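Local structure of DisA protein (Sorangium cellulosum, 6CCA) at residues E139-M142 with Q143-A146; L179-Q182 with G183-D186. The protein probably catalyses the gem-dimethylation of a carbon atom in a polyketide intermediate, as the carbon methyltransferase of the disorazol assembly line. All coordinates share one frame; numbering follows the deposited sequence.

Interaction 1: E139-M142 with Q143-A146; sequences ERRM and QQLA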
loop_
_atom_site.group_PDB
_atom_site.type_symbol
_atom_site.label_atom_id
_atom_site.label_comp_id
_atom_site.label_asym_id
_atom_site.label_seq_id
_atom_site.Cartn_x
_atom_site.Cartn_y
_atom_site.Cartn_z
ATOM N N GLU A 139 24.351 11.997 -2.985
ATOM C CA GLU A 139 24.982 10.732 -3.392
ATOM C C GLU A 139 25.745 10.036 -2.278
ATOM O O GLU A 139 25.573 8.825 -2.092
ATOM C CB GLU A 139 25.846 10.953 -4.673
ATOM C CG GLU A 139 26.168 9.621 -5.369
ATOM C CD GLU A 139 27.400 8.939 -4.789
ATOM O OE1 GLU A 139 28.103 9.629 -3.990
ATOM O OE2 GLU A 139 27.657 7.730 -5.117
ATOM N N ARG A 140 26.446 10.836 -1.430
ATOM C CA ARG A 140 27.125 10.304 -0.240
ATOM C C ARG A 140 26.101 9.767 0.718
ATOM O O ARG A 140 26.252 8.680 1.283
ATOM C CB ARG A 140 28.035 11.346 0.480
ATOM C CG ARG A 140 29.322 11.705 -0.284
ATOM C CD ARG A 140 30.313 12.711 0.422
ATOM N NE ARG A 140 29.835 14.132 0.406
ATOM C CZ ARG A 140 30.168 15.099 -0.470
ATOM N NH1 ARG A 140 31.042 14.892 -1.460
ATOM N NH2 ARG A 140 29.607 16.292 -0.348
ATOM N N ARG A 141 25.034 10.519 0.941
ATOM C CA ARG A 141 23.974 10.069 1.915
ATOM C C ARG A 141 23.299 8.814 1.494
ATOM O O ARG A 141 23.054 7.947 2.317
ATOM C CB ARG A 141 22.936 11.178 2.145
ATOM C CG ARG A 141 21.944 10.942 3.284
ATOM C CD ARG A 141 22.691 10.594 4.537
ATOM N NE ARG A 141 21.766 10.520 5.669
ATOM C CZ ARG A 141 22.124 10.013 6.855
ATOM N NH1 ARG A 141 23.343 9.463 6.998
ATOM N NH2 ARG A 141 21.241 9.980 7.855
ATOM N N MET A 142 23.037 8.684 0.205
ATOM C CA MET A 142 22.504 7.473 -0.388
ATOM C C MET A 142 23.378 6.276 -0.029
ATOM O O MET A 142 22.883 5.226 0.384
ATOM C CB MET A 142 22.426 7.623 -1.924
ATOM C CG MET A 142 21.850 6.396 -2.626
ATOM S SD MET A 142 22.988 5.046 -2.926
ATOM C CE MET A 142 24.084 5.771 -4.194
ATOM N N GLN A 143 24.700 6.404 -0.176
ATOM C CA GLN A 143 25.584 5.261 0.117
ATOM C C GLN A 143 25.572 4.876 1.587
ATOM O O GLN A 143 25.540 3.676 1.917
ATOM C CB GLN A 143 27.044 5.566 -0.277
ATOM C CG GLN A 143 27.176 5.660 -1.784
ATOM C CD GLN A 143 28.614 5.396 -2.264
ATOM O OE1 GLN A 143 29.306 4.544 -1.678
ATOM N NE2 GLN A 143 29.054 6.091 -3.340
ATOM N N GLN A 144 25.513 5.888 2.434
ATOM C CA GLN A 144 25.398 5.661 3.890
ATOM C C GLN A 144 24.107 4.924 4.251
ATOM O O GLN A 144 24.106 3.982 5.012
ATOM C CB GLN A 144 25.428 6.992 4.597
ATOM C CG GLN A 144 26.751 7.718 4.455
ATOM C CD GLN A 144 26.780 9.076 5.075
ATOM O OE1 GLN A 144 25.767 9.722 5.310
ATOM N NE2 GLN A 144 28.010 9.579 5.292
ATOM N N LEU A 145 22.984 5.352 3.641
ATOM C CA LEU A 145 21.698 4.771 3.990
ATOM C C LEU A 145 21.538 3.426 3.383
ATOM O O LEU A 145 20.860 2.584 3.972
ATOM C CB LEU A 145 20.572 5.727 3.691
ATOM C CG LEU A 145 20.549 7.024 4.471
ATOM C CD1 LEU A 145 19.307 7.859 4.088
ATOM C CD2 LEU A 145 20.525 6.760 5.980
ATOM N N ALA A 146 22.224 3.158 2.251
ATOM C CA ALA A 146 22.168 1.849 1.608
ATOM C C ALA A 146 22.808 0.770 2.497
ATOM O O ALA A 146 22.534 -0.378 2.264
ATOM C CB ALA A 146 22.826 1.819 0.169
#

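Interaction 2: L179-Q182 with G183-D186; sequences LFPQ and GSMD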
loop_
_atom_site.group_PDB
_atom_site.type_symbol
_atom_site.label_atom_id
_atom_site.label_comp_id
_atom_site.label_asym_id
_atom_site.label_seq_id
_atom_site.Cartn_x
_atom_site.Cartn_y
_atom_site.Cartn_z
ATOM N N LEU A 179 10.539 1.696 -12.609
ATOM C CA LEU A 179 10.209 0.901 -11.412
ATOM C C LEU A 179 10.281 -0.612 -11.679
ATOM O O LEU A 179 10.581 -1.385 -10.776
ATOM C CB LEU A 179 8.800 1.241 -10.925
ATOM C CG LEU A 179 8.558 2.693 -10.567
ATOM C CD1 LEU A 179 7.048 2.905 -10.426
ATOM C CD2 LEU A 179 9.296 3.008 -9.271
ATOM N N PHE A 180 10.027 -1.018 -12.931
ATOM C CA PHE A 180 10.177 -2.434 -13.352
ATOM C C PHE A 180 11.195 -2.538 -14.491
ATOM O O PHE A 180 10.834 -2.655 -15.660
ATOM C CB PHE A 180 8.804 -2.950 -13.790
ATOM C CG PHE A 180 7.762 -2.884 -12.703
ATOM C CD1 PHE A 180 7.704 -3.870 -11.720
ATOM C CD2 PHE A 180 6.870 -1.834 -12.645
ATOM C CE1 PHE A 180 6.760 -3.822 -10.725
ATOM C CE2 PHE A 180 5.921 -1.769 -11.655
ATOM C CZ PHE A 180 5.860 -2.763 -10.690
ATOM N N PRO A 181 12.486 -2.469 -14.157
ATOM C CA PRO A 181 13.435 -2.309 -15.263
ATOM C C PRO A 181 13.492 -3.564 -16.097
ATOM O O PRO A 181 13.577 -4.680 -15.547
ATOM C CB PRO A 181 14.780 -2.081 -14.590
ATOM C CG PRO A 181 14.572 -2.409 -13.113
ATOM C CD PRO A 181 13.101 -2.230 -12.839
ATOM N N GLN A 182 13.392 -3.369 -17.398
ATOM C CA GLN A 182 13.354 -4.474 -18.342
ATOM C C GLN A 182 12.304 -5.462 -17.951
ATOM O O GLN A 182 12.514 -6.651 -18.100
ATOM C CB GLN A 182 14.688 -5.191 -18.396
ATOM C CG GLN A 182 15.659 -4.513 -19.312
ATOM C CD GLN A 182 16.479 -3.479 -18.597
ATOM O OE1 GLN A 182 16.837 -3.647 -17.424
ATOM N NE2 GLN A 182 16.782 -2.398 -19.296
ATOM N N GLY A 183 11.188 -4.957 -17.430
ATOM C CA GLY A 183 10.062 -5.776 -17.077
ATOM C C GLY A 183 10.238 -6.471 -15.746
ATOM O O GLY A 183 9.286 -7.009 -15.252
ATOM N N SER A 184 11.439 -6.457 -15.158
ATOM C CA SER A 184 11.703 -7.239 -13.954
ATOM C C SER A 184 11.117 -6.682 -12.635
ATOM O O SER A 184 10.555 -5.566 -12.568
ATOM C CB SER A 184 13.205 -7.431 -13.781
ATOM O OG SER A 184 13.772 -6.268 -13.221
ATOM N N MET A 185 11.268 -7.526 -11.608
ATOM C CA MET A 185 10.954 -7.228 -10.209
ATOM C C MET A 185 12.237 -6.935 -9.404
ATOM O O MET A 185 12.249 -7.005 -8.135
ATOM C CB MET A 185 10.240 -8.447 -9.587
ATOM C CG MET A 185 8.829 -8.623 -10.099
ATOM S SD MET A 185 7.728 -7.333 -9.525
ATOM C CE MET A 185 6.525 -7.262 -10.844
ATOM N N ASP A 186 13.323 -6.610 -10.110
ATOM C CA ASP A 186 14.599 -6.379 -9.455
ATOM C C ASP A 186 14.549 -5.294 -8.361
ATOM O O ASP A 186 15.328 -5.335 -7.372
ATOM C CB ASP A 186 15.643 -5.980 -10.518
ATOM C CG ASP A 186 15.923 -7.117 -11.516
ATOM O OD1 ASP A 186 15.241 -8.176 -11.457
ATOM O OD2 ASP A 186 16.832 -6.911 -12.335
HETATM O O HOH W 1 11.093 -3.917 -10.320
#

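Interaction 1: E139-M142 with Q143-A146
Q143 reaches back to E139 over two successive turns within the alpha-helix 135-146, where each residue from Q143 to A146 donates its backbone N-H to the carbonyl four places earlier. Besides its own such bond, Q143 gives NE2 to E139 OE2 at 2.8 Å. The carboxylate stands almost perpendicular to the amide, with their planes 87° apart. The donor meets OE2 on the syn side but out of the carboxylate plane, while OE2 lies close to the amide plane. E139 achieves this with CG anti to its backbone N and a bend at chi2 (-85°). The methyl CE of M142 approaches Q143 CG at 3.9 Å. Q144 N bonds R140 O, and its OE1 accepts from R141 NH1 at 3.0 Å. This donor stands 37° above the amide carbonyl plane, so off the lone-pair directions, although OE1 sits near the guanidinium plane, at its edge. L145 N bonds R141 O at 2.9 Å, and its side chain meets the same arginine: CD2 lies over the centre of the guanidinium face, 3.7 Å from CZ. R141 is therefore held at an edge by an amide oxygen and on a face by a methyl group. L145, the buried member, also touches F64 of helix 55-75 and V155 of helix 152-163. At A146, N bonds M142 O at 2.9 Å, and CB lies 4.5 Å from M142 SD.

Interaction 2: L179-Q182 with G183-D186
F180 and M185 run alongside each other in the same direction, a Met-aromatic contact that closes over two overlapping beta turns, F180-G183 and P181-S184, just after helix 175-179. The sulfur comes to the rim of the ring: M185 SD is 5.1 Å from the centroid of F180 and 84° off the ring normal. Beyond it, the methyl CE closes to 3.5 Å from F180 CE1. A bend at chi2 (-69°) turns the methionine chain, whose CB points away from 179-182, back to the phenylalanine. S184 O occupies another part of the ring's edge, near its plane and 3.4 Å from both F180 CB and F180 CD1. This carbonyl also makes a CA-H...O contact with F180 CA. A water bridges the same oxygen to L179 O, donating to both, so the end of the helix is tied to the loop.

The turns reverse the chain. G183 N bonds F180 O at 2.9 Å around P181 and Q182, whose backbone angles are close to type II; S184 N bonds P181 O at 2.8 Å around Q182 and G183, which fit type I'. Positive phi at G183 (80°) suits glycine there. Both donors stand above the carbonyl planes they address. S184 OG accepts from D186 N in an apparent ST turn, but that hydroxyl is crowded in the model, making its place doubtful. P181 touches L187 with its side chain. M185 also touches T235, in the glycine-rich loop after strand 226-231 that in such methyltransferases usually binds S-adenosylmethionine, while its SD stays 3.8 Å from F180 CE1.

From the N terminus, interaction 1 comes first, within helix 135-146, and closes nothing longer than helical turns. Interaction 2 follows 33 residues later, after helices 152-163, 165-169 and 175-179, and closes a tight reversal before helix 189-192. The two are in series, neither nesting nor crossing; the centres of interaction 1 and interaction 2 lie about 22 Å apart. Helix 152-163 is the common neighbour: E139 and M142 touch its W159, whereas L179 meets its L157 and C161. Interaction 1 thus lies where helix 135-146 packs against helices 55-75 and 152-163, while interaction 2 brings the segment after helix 175-179 against the loop that follows strand 226-231.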